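Local atomic coordinates of glycogen synthase (PDB entry 6GNF), a protein that belongs to the starch and bacterial glycogen synthase family of GT-B-fold glycosyltransferases, with ADP and a glycan bound between its two Rossmann-like domains. Residues D366-A371 with C380-L385; V89-S94 with L144-L149; Y121-S126 with L238-T243. One frame throughout, in Å; residues are numbered along the deposited sequence.

The three contacts illustrate how a two-domain fold is assembled from short and long loops. From the N terminus, strand residues 89-94 open interaction 2, and residues 121-126 begin interaction 3 before 144-149 close the first of these loops. Residues 238-243 then close interaction 3, so the two loops cross, both in the starch synthase catalytic domain. Interaction 2 ties a strand of the mixed sheet to a short helix, while interaction 3 joins two surface loops beside the bound sugars. Only later does interaction 1 pair 366-371 with 380-385, a local helix-to-strand closure in the glycosyl transferase group 1 region, its centre about 45 Å from that of interaction 2.

Interaction 1: residues D366-A371 with C380-L385; sequences DVIIAA and CQVVIL
I368 takes a chi1 of -59°, which swings CG1 back beside its own nitrogen and leaves CG2, opposite that nitrogen, to face the strand. I384 answers from the other side: with chi1 at -45° its CG1 also lies beside the backbone N, and the nearly straight chi2 of 167° carries CD1 out to the helix. The two methyls are therefore the meeting point, I368 CG2 lying 3.5 Å from I384 CD1. Rather than butting end on, the two isoleucine side chains run past each other in opposite directions, so that I384 CG1 also comes within 4.1 Å of I368 CG2. V382, two residues earlier and on the same side of the strand, lies across the isoleucine and offers the branch opposite its own nitrogen; its CG1 is 4.1 Å from I368 CG2. A single helix methyl is thus received by two alternate strand residues, and V383 between them turns the other way, to I420 of helix 414-423. The contact is wholly apolar and buried, and F355 of the adjoining strand 352-356 touches both isoleucines, so the cluster spans two strands. A370 and A371 rest against helix 485-503, while D366 forms a salt bridge with R432. Helix 365-370, followed by the short helix 372-375, links strand 352-356 to strand 381-385, and the two strands are parallel neighbours in the sheet. This is the beta-alpha-beta crossover of a Rossmann-like domain, and here the second strand ends at L385, which touches the bound ADP.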
loop_
_atom_site.group_PDB
_atom_site.type_symbol
_atom_site.label_atom_id
_atom_site.label_comp_id
_atom_site.label_asym_id
_atom_site.label_seq_id
_atom_site.Cartn_x
_atom_site.Cartn_y
_atom_site.Cartn_z
ATOM N N ASP A 366 -16.721 -4.943 -6.336
ATOM C CA ASP A 366 -18.190 -4.935 -6.413
ATOM C C ASP A 366 -18.712 -4.583 -7.816
ATOM O O ASP A 366 -19.763 -5.072 -8.228
ATOM C CB ASP A 366 -18.806 -4.019 -5.336
ATOM C CG ASP A 366 -18.438 -2.543 -5.505
ATOM O OD1 ASP A 366 -17.275 -2.216 -5.852
ATOM O OD2 ASP A 366 -19.325 -1.696 -5.264
ATOM N N VAL A 367 -17.960 -3.751 -8.534
ATOM C CA VAL A 367 -18.282 -3.379 -9.913
ATOM C C VAL A 367 -18.159 -4.583 -10.848
ATOM O O VAL A 367 -19.024 -4.804 -11.715
ATOM C CB VAL A 367 -17.355 -2.247 -10.420
ATOM C CG1 VAL A 367 -17.594 -1.958 -11.895
ATOM C CG2 VAL A 367 -17.536 -0.987 -9.580
ATOM N N ILE A 368 -17.098 -5.371 -10.666
ATOM C CA ILE A 368 -16.858 -6.533 -11.528
ATOM C C ILE A 368 -17.982 -7.548 -11.362
ATOM O O ILE A 368 -18.539 -8.030 -12.348
ATOM C CB ILE A 368 -15.500 -7.214 -11.246
ATOM C CG1 ILE A 368 -14.344 -6.234 -11.457
ATOM C CG2 ILE A 368 -15.307 -8.417 -12.166
ATOM C CD1 ILE A 368 -12.994 -6.775 -11.033
ATOM N N ILE A 369 -18.333 -7.837 -10.114
ATOM C CA ILE A 369 -19.399 -8.786 -9.814
ATOM C C ILE A 369 -20.740 -8.307 -10.377
ATOM O O ILE A 369 -21.473 -9.087 -10.980
ATOM C CB ILE A 369 -19.504 -9.044 -8.297
ATOM C CG1 ILE A 369 -18.283 -9.839 -7.825
ATOM C CG2 ILE A 369 -20.780 -9.807 -7.956
ATOM C CD1 ILE A 369 -18.074 -9.815 -6.326
ATOM N N ALA A 370 -21.041 -7.025 -10.195
ATOM C CA ALA A 370 -22.290 -6.449 -10.696
ATOM C C ALA A 370 -22.333 -6.393 -12.226
ATOM O O ALA A 370 -23.415 -6.353 -12.812
ATOM C CB ALA A 370 -22.507 -5.060 -10.116
ATOM N N ALA A 371 -21.165 -6.408 -12.867
ATOM C CA ALA A 371 -21.076 -6.292 -14.324
ATOM C C ALA A 371 -21.370 -7.592 -15.069
ATOM O O ALA A 371 -21.506 -7.573 -16.293
ATOM C CB ALA A 371 -19.698 -5.779 -14.720
ATOM N N CYS A 380 -15.484 -13.062 -23.289
ATOM C CA CYS A 380 -14.209 -13.080 -22.582
ATOM C C CYS A 380 -14.322 -13.919 -21.321
ATOM O O CYS A 380 -15.406 -14.382 -20.969
ATOM C CB CYS A 380 -13.793 -11.655 -22.214
ATOM S SG CYS A 380 -14.927 -10.820 -21.080
ATOM N N GLN A 381 -13.191 -14.124 -20.656
ATOM C CA GLN A 381 -13.169 -14.799 -19.370
ATOM C C GLN A 381 -12.701 -13.827 -18.298
ATOM O O GLN A 381 -11.954 -12.895 -18.587
ATOM C CB GLN A 381 -12.274 -16.037 -19.431
ATOM C CG GLN A 381 -12.909 -17.179 -20.211
ATOM C CD GLN A 381 -12.002 -18.385 -20.361
ATOM O OE1 GLN A 381 -10.882 -18.398 -19.853
ATOM N NE2 GLN A 381 -12.482 -19.403 -21.070
ATOM N N VAL A 382 -13.176 -14.029 -17.071
ATOM C CA VAL A 382 -12.813 -13.171 -15.946
ATOM C C VAL A 382 -12.455 -14.016 -14.736
ATOM O O VAL A 382 -13.203 -14.908 -14.343
ATOM C CB VAL A 382 -13.961 -12.218 -15.539
ATOM C CG1 VAL A 382 -13.526 -11.325 -14.384
ATOM C CG2 VAL A 382 -14.408 -11.376 -16.725
ATOM N N VAL A 383 -11.307 -13.722 -14.143
ATOM C CA VAL A 383 -10.880 -14.382 -12.922
ATOM C C VAL A 383 -10.683 -13.314 -11.859
ATOM O O VAL A 383 -10.064 -12.286 -12.128
ATOM C CB VAL A 383 -9.577 -15.169 -13.139
ATOM C CG1 VAL A 383 -9.124 -15.818 -11.844
ATOM C CG2 VAL A 383 -9.782 -16.221 -14.220
ATOM N N ILE A 384 -11.236 -13.552 -10.669
ATOM C CA ILE A 384 -11.229 -12.563 -9.591
ATOM C C ILE A 384 -10.698 -13.169 -8.294
ATOM O O ILE A 384 -11.249 -14.140 -7.786
ATOM C CB ILE A 384 -12.648 -12.022 -9.327
ATOM C CG1 ILE A 384 -13.365 -11.681 -10.632
ATOM C CG2 ILE A 384 -12.585 -10.792 -8.435
ATOM C CD1 ILE A 384 -14.850 -11.458 -10.462
ATOM N N LEU A 385 -9.630 -12.587 -7.763
ATOM C CA LEU A 385 -8.995 -13.080 -6.547
ATOM C C LEU A 385 -8.915 -11.966 -5.504
ATOM O O LEU A 385 -8.317 -10.928 -5.758
ATOM C CB LEU A 385 -7.588 -13.601 -6.870
ATOM C CG LEU A 385 -6.712 -14.055 -5.694
ATOM C CD1 LEU A 385 -7.309 -15.284 -5.018
ATOM C CD2 LEU A 385 -5.288 -14.330 -6.156
#

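Interaction 2: residues V89-S94 with L144-L149. With SO4 (sulfate ion), chain G.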
loop_
_atom_site.group_PDB
_atom_site.type_symbol
_atom_site.label_atom_id
_atom_site.label_comp_id
_atom_site.label_asym_id
_atom_site.label_seq_id
_atom_site.Cartn_x
_atom_site.Cartn_y
_atom_site.Cartn_z
ATOM N N VAL A 89 10.293 -1.136 25.613
ATOM C CA VAL A 89 10.364 -2.009 24.445
ATOM C C VAL A 89 11.745 -2.663 24.399
ATOM O O VAL A 89 12.688 -2.160 25.007
ATOM C CB VAL A 89 10.048 -1.254 23.140
ATOM C CG1 VAL A 89 8.617 -0.742 23.173
ATOM C CG2 VAL A 89 11.016 -0.104 22.904
ATOM N N ARG A 90 11.821 -3.846 23.792
ATOM C CA ARG A 90 13.084 -4.461 23.410
ATOM C C ARG A 90 13.207 -4.314 21.902
ATOM O O ARG A 90 12.206 -4.117 21.221
ATOM C CB ARG A 90 13.116 -5.936 23.782
ATOM C CG ARG A 90 13.047 -6.220 25.273
ATOM C CD ARG A 90 13.166 -7.710 25.558
ATOM N NE ARG A 90 12.104 -8.477 24.908
ATOM C CZ ARG A 90 12.105 -9.804 24.736
ATOM N NH1 ARG A 90 13.115 -10.550 25.165
ATOM N NH2 ARG A 90 11.081 -10.392 24.122
ATOM N N TYR A 91 14.434 -4.338 21.393
ATOM C CA TYR A 91 14.678 -4.254 19.962
ATOM C C TYR A 91 15.294 -5.553 19.475
ATOM O O TYR A 91 16.244 -6.083 20.061
ATOM C CB TYR A 91 15.610 -3.092 19.628
ATOM C CG TYR A 91 15.063 -1.725 19.965
ATOM C CD1 TYR A 91 14.119 -1.104 19.150
ATOM C CD2 TYR A 91 15.520 -1.028 21.080
ATOM C CE1 TYR A 91 13.627 0.161 19.448
ATOM C CE2 TYR A 91 15.027 0.234 21.398
ATOM C CZ TYR A 91 14.081 0.831 20.580
ATOM O OH TYR A 91 13.600 2.102 20.899
ATOM N N PHE A 92 14.691 -6.120 18.436
ATOM C CA PHE A 92 15.260 -7.252 17.731
ATOM C C PHE A 92 15.777 -6.726 16.402
ATOM O O PHE A 92 15.348 -5.668 15.945
ATOM C CB PHE A 92 14.215 -8.345 17.524
ATOM C CG PHE A 92 13.925 -9.145 18.761
ATOM C CD1 PHE A 92 13.290 -8.558 19.845
ATOM C CD2 PHE A 92 14.282 -10.474 18.843
ATOM C CE1 PHE A 92 13.017 -9.285 20.988
ATOM C CE2 PHE A 92 14.013 -11.215 19.979
ATOM C CZ PHE A 92 13.381 -10.617 21.057
ATOM N N HIS A 93 16.672 -7.480 15.782
ATOM C CA HIS A 93 17.442 -6.988 14.647
ATOM C C HIS A 93 17.698 -8.107 13.656
ATOM O O HIS A 93 18.132 -9.175 14.046
ATOM C CB HIS A 93 18.762 -6.406 15.169
ATOM C CG HIS A 93 19.644 -5.829 14.107
ATOM N ND1 HIS A 93 20.965 -5.523 14.332
ATOM C CD2 HIS A 93 19.403 -5.505 12.814
ATOM C CE1 HIS A 93 21.503 -5.043 13.223
ATOM N NE2 HIS A 93 20.576 -5.022 12.288
ATOM N N SER A 94 17.352 -7.876 12.394
ATOM C CA SER A 94 17.783 -8.749 11.306
ATOM C C SER A 94 18.454 -7.931 10.215
ATOM O O SER A 94 18.288 -6.713 10.165
ATOM C CB SER A 94 16.632 -9.604 10.754
ATOM O OG SER A 94 15.515 -8.840 10.353
ATOM N N LEU A 144 12.423 6.468 17.242
ATOM C CA LEU A 144 13.332 7.603 17.354
ATOM C C LEU A 144 14.635 7.229 18.055
ATOM O O LEU A 144 15.685 7.792 17.718
ATOM C CB LEU A 144 12.655 8.768 18.081
ATOM C CG LEU A 144 11.663 9.591 17.255
ATOM C CD1 LEU A 144 10.717 10.358 18.152
ATOM C CD2 LEU A 144 12.385 10.543 16.319
ATOM N N ALA A 145 14.578 6.269 18.977
ATOM C CA ALA A 145 15.765 5.849 19.714
ATOM C C ALA A 145 16.690 4.951 18.898
ATOM O O ALA A 145 17.860 4.780 19.239
ATOM C CB ALA A 145 15.361 5.158 21.011
ATOM N N VAL A 146 16.191 4.398 17.800
ATOM C CA VAL A 146 16.941 3.367 17.074
ATOM C C VAL A 146 18.261 3.886 16.488
ATOM O O VAL A 146 19.288 3.199 16.635
ATOM C CB VAL A 146 16.072 2.670 16.008
ATOM C CG1 VAL A 146 16.918 1.871 15.025
ATOM C CG2 VAL A 146 15.066 1.756 16.688
ATOM N N PRO A 147 18.242 5.063 15.830
ATOM C CA PRO A 147 19.512 5.598 15.333
ATOM C C PRO A 147 20.550 5.900 16.421
ATOM O O PRO A 147 21.744 5.948 16.119
ATOM C CB PRO A 147 19.098 6.885 14.618
ATOM C CG PRO A 147 17.692 6.622 14.190
ATOM C CD PRO A 147 17.104 5.860 15.350
ATOM N N LEU A 148 20.120 6.039 17.672
ATOM C CA LEU A 148 21.048 6.343 18.761
ATOM C C LEU A 148 21.570 5.095 19.465
ATOM O O LEU A 148 22.655 5.128 20.039
ATOM C CB LEU A 148 20.373 7.253 19.789
ATOM C CG LEU A 148 19.746 8.546 19.257
ATOM C CD1 LEU A 148 19.003 9.265 20.378
ATOM C CD2 LEU A 148 20.801 9.452 18.652
ATOM N N LEU A 149 20.822 3.990 19.401
ATOM C CA LEU A 149 21.067 2.833 20.272
ATOM C C LEU A 149 21.492 1.554 19.572
ATOM O O LEU A 149 22.333 0.807 20.089
ATOM C CB LEU A 149 19.797 2.521 21.071
ATOM C CG LEU A 149 19.357 3.451 22.196
ATOM C CD1 LEU A 149 18.068 2.952 22.838
ATOM C CD2 LEU A 149 20.447 3.679 23.225
HETATM S S SO4 G . 11.023 -14.061 22.744
HETATM O O1 SO4 G . 11.792 -13.350 23.797
HETATM O O2 SO4 G . 9.773 -13.342 22.391
HETATM O O3 SO4 G . 10.661 -15.396 23.268
HETATM O O4 SO4 G . 11.862 -14.216 21.533
#
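Y91 reaches from the strand to V146 of the short helix, and the two side chains meet at a slant: V146 lies across the tyrosine, its CG2 3.5 Å from Y91 CE1. L149 comes from the same side of the ring plane, by the other ortho carbon of the phenol, but more loosely, with CD1 4.3 Å from Y91 CE2. Beyond the ring, the phenolic oxygen passes close to the methyl of A145, Y91 OH lying 3.5 Å from A145 CB. A hydrogen bond to the carbonyl of A142, in helix 132-144, gives this buried hydroxyl a partner.

R90 and F92, the strand neighbours of Y91, project from the opposite side of the strand. There the phenylalanine turns its edge to the arginine, F92 CE1 standing 3.8 Å above the guanidinium plane near its rim. A sulfate, probably from the crystallisation liquor, sits at the edge of that group, with R90 NH2 giving its O1 a 3.1 Å hydrogen bond at 160°; the bond from NH1 is weak. D105, which pairs with R90 NH2, and R64, which binds the sulfate and makes a cation-pi contact with F92, also lie here. Side chains alternate as in any beta strand; this one, 85-96, runs between its antiparallel neighbours 72-82 and 99-105 in the mixed sheet, with Y91 packing on helix 146-149.

Interaction 3: residues Y121-S126 with L238-T243; sequences YGPKDS and LDEKTT. With GLC (alpha-D-glucopyranose), chain D; BGC (beta-D-glucopyranose), chain B.
P123 and E240 bring together two irregular surface loops, the second of them folded round an Asx turn at D239. The apolar part of the contact is slight: the proline ring lies athwart the aliphatic stem of the glutamate, with P123 CG 4.0 Å from E240 CG. Y129 touches both residues, and the glutamate's carboxylate goes on to take the backbone N-H of I130 at OE1, which fastens 238-243 to the chain that follows 121-126.

Hydrogen bonding is concentrated within the second loop. D239 OD1 accepts twice, first from T242 N at 2.8 Å through the syn lone pair. K241 N meets the same D239 OD1 on the anti side, 23° out of the carboxylate plane. The other oxygen is used as well: T242 OG1 donates to D239 OD2 at 2.6 Å, again through a syn lone pair. Three bonds to one carboxylate fix its rotation and are consistent with a firmly held turn.

Sugar contacts line the other side of 121-126, part of the glycan pocket. Y121 lays one face of its ring under the alpha-glucose, whose C2 stands 3.9 Å above the ring plane and toward its rim, consistent with a CH-pi contact; T29 and E30 bind the phenol oxygen. The beta-glucose comes near S126, its C2 3.5 Å from S126 O.

Polar and apolar atoms meet where the loops approach closest. T243 carries OG1 opposite its backbone nitrogen, at chi1 -156°, and OG1 rests 3.8 Å from S126 CB.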
loop_
_atom_site.group_PDB
_atom_site.type_symbol
_atom_site.label_atom_id
_atom_site.label_comp_id
_atom_site.label_asym_id
_atom_site.label_seq_id
_atom_site.Cartn_x
_atom_site.Cartn_y
_atom_site.Cartn_z
ATOM N N TYR A 121 -3.896 -4.602 12.260
ATOM C CA TYR A 121 -4.619 -3.374 12.638
ATOM C C TYR A 121 -5.891 -3.614 13.461
ATOM O O TYR A 121 -6.385 -2.692 14.115
ATOM C CB TYR A 121 -4.947 -2.551 11.384
ATOM C CG TYR A 121 -3.722 -2.274 10.544
ATOM C CD1 TYR A 121 -2.714 -1.426 10.997
ATOM C CD2 TYR A 121 -3.549 -2.886 9.310
ATOM C CE1 TYR A 121 -1.572 -1.192 10.241
ATOM C CE2 TYR A 121 -2.417 -2.649 8.549
ATOM C CZ TYR A 121 -1.430 -1.806 9.018
ATOM O OH TYR A 121 -0.315 -1.591 8.242
ATOM N N GLY A 122 -6.417 -4.836 13.428
ATOM C CA GLY A 122 -7.590 -5.200 14.225
ATOM C C GLY A 122 -7.969 -6.665 14.073
ATOM O O GLY A 122 -7.392 -7.372 13.255
ATOM N N PRO A 123 -8.945 -7.135 14.868
ATOM C CA PRO A 123 -9.359 -8.544 14.825
ATOM C C PRO A 123 -10.172 -8.930 13.570
ATOM O O PRO A 123 -9.888 -9.954 12.948
ATOM C CB PRO A 123 -10.193 -8.706 16.105
ATOM C CG PRO A 123 -10.697 -7.340 16.424
ATOM C CD PRO A 123 -9.712 -6.353 15.859
ATOM N N LYS A 124 -11.161 -8.109 13.220
ATOM C CA LYS A 124 -12.018 -8.334 12.043
ATOM C C LYS A 124 -11.449 -7.606 10.811
ATOM O O LYS A 124 -10.347 -7.057 10.872
ATOM C CB LYS A 124 -13.452 -7.854 12.334
ATOM C CG LYS A 124 -14.433 -8.937 12.746
ATOM C CD LYS A 124 -15.851 -8.384 12.736
ATOM C CE LYS A 124 -16.875 -9.444 13.096
ATOM N NZ LYS A 124 -16.688 -9.945 14.484
ATOM N N ASP A 125 -12.207 -7.607 9.710
ATOM C CA ASP A 125 -11.802 -6.964 8.451
ATOM C C ASP A 125 -11.653 -5.434 8.556
ATOM O O ASP A 125 -10.550 -4.899 8.404
ATOM C CB ASP A 125 -12.798 -7.321 7.334
ATOM C CG ASP A 125 -12.378 -6.781 5.969
ATOM O OD1 ASP A 125 -11.272 -7.126 5.501
ATOM O OD2 ASP A 125 -13.155 -6.005 5.370
ATOM N N SER A 126 -12.760 -4.732 8.797
ATOM C CA SER A 126 -12.737 -3.267 8.903
ATOM C C SER A 126 -12.530 -2.782 10.336
ATOM O O SER A 126 -12.223 -1.609 10.555
ATOM C CB SER A 126 -14.031 -2.668 8.354
ATOM O OG SER A 126 -14.056 -2.763 6.944
ATOM N N LEU A 238 -14.439 3.395 18.763
ATOM C CA LEU A 238 -13.444 2.495 19.353
ATOM C C LEU A 238 -14.083 1.511 20.360
ATOM O O LEU A 238 -13.929 1.670 21.575
ATOM C CB LEU A 238 -12.343 3.320 20.042
ATOM C CG LEU A 238 -11.587 4.346 19.188
ATOM C CD1 LEU A 238 -10.729 5.252 20.061
ATOM C CD2 LEU A 238 -10.740 3.647 18.136
ATOM N N ASP A 239 -14.804 0.508 19.849
ATOM C CA ASP A 239 -15.358 -0.577 20.685
ATOM C C ASP A 239 -14.965 -1.995 20.220
ATOM O O ASP A 239 -15.451 -2.991 20.761
ATOM C CB ASP A 239 -16.892 -0.450 20.807
ATOM C CG ASP A 239 -17.628 -0.646 19.479
ATOM O OD1 ASP A 239 -17.105 -1.309 18.559
ATOM O OD2 ASP A 239 -18.764 -0.140 19.370
ATOM N N GLU A 240 -14.090 -2.066 19.219
ATOM C CA GLU A 240 -13.546 -3.327 18.690
ATOM C C GLU A 240 -14.596 -4.308 18.138
ATOM O O GLU A 240 -14.389 -5.520 18.165
ATOM C CB GLU A 240 -12.642 -4.011 19.736
ATOM C CG GLU A 240 -11.301 -4.474 19.175
ATOM C CD GLU A 240 -10.322 -4.925 20.246
ATOM O OE1 GLU A 240 -9.312 -4.219 20.472
ATOM O OE2 GLU A 240 -10.564 -5.986 20.863
ATOM N N LYS A 241 -15.709 -3.786 17.624
ATOM C CA LYS A 241 -16.653 -4.607 16.850
ATOM C C LYS A 241 -17.462 -3.800 15.831
ATOM O O LYS A 241 -17.514 -4.180 14.660
ATOM C CB LYS A 241 -17.580 -5.433 17.761
ATOM C CG LYS A 241 -18.449 -4.641 18.721
ATOM C CD LYS A 241 -19.320 -5.575 19.547
ATOM C CE LYS A 241 -20.133 -4.812 20.583
ATOM N NZ LYS A 241 -19.268 -4.086 21.556
ATOM N N THR A 242 -18.064 -2.690 16.264
ATOM C CA THR A 242 -18.910 -1.864 15.394
ATOM C C THR A 242 -18.213 -1.520 14.079
ATOM O O THR A 242 -17.096 -1.002 14.070
ATOM C CB THR A 242 -19.342 -0.557 16.087
ATOM O OG1 THR A 242 -20.059 -0.868 17.286
ATOM C CG2 THR A 242 -20.240 0.278 15.171
ATOM N N THR A 243 -18.893 -1.819 12.973
ATOM C CA THR A 243 -18.342 -1.636 11.635
ATOM C C THR A 243 -18.928 -0.405 10.910
ATOM O O THR A 243 -18.371 0.031 9.900
ATOM C CB THR A 243 -18.536 -2.922 10.792
ATOM O OG1 THR A 243 -17.552 -2.969 9.749
ATOM C CG2 THR A 243 -19.965 -3.018 10.201
HETATM C C1 GLC D . -6.420 -0.344 8.094
HETATM C C2 GLC D . -5.220 0.582 8.346
HETATM C C3 GLC D . -4.671 1.083 7.013
HETATM C C4 GLC D . -4.321 -0.102 6.117
HETATM C C5 GLC D . -5.587 -0.941 5.899
HETATM C C6 GLC D . -5.395 -2.131 4.946
HETATM O O2 GLC D . -5.596 1.711 9.142
HETATM O O3 GLC D . -3.529 1.918 7.199
HETATM O O4 GLC D . -3.798 0.417 4.888
HETATM O O5 GLC D . -6.063 -1.394 7.177
HETATM O O6 GLC D . -4.432 -3.075 5.442
HETATM C C2 BGC B . -10.573 1.303 9.491
HETATM C C3 BGC B . -9.106 1.390 9.066
HETATM C C4 BGC B . -8.785 0.193 8.164
HETATM C C5 BGC B . -9.825 -0.034 7.055
HETATM C C6 BGC B . -9.669 -1.423 6.453
HETATM C C1 BGC B . -11.427 1.308 8.220
HETATM O O1 BGC B . -12.820 1.402 8.538
HETATM O O2 BGC B . -10.949 2.380 10.361
HETATM O O3 BGC B . -8.215 1.436 10.196
HETATM O O4 BGC B . -7.516 0.410 7.546
HETATM O O5 BGC B . -11.178 0.099 7.502
HETATM O O6 BGC B . -9.848 -1.307 5.045
#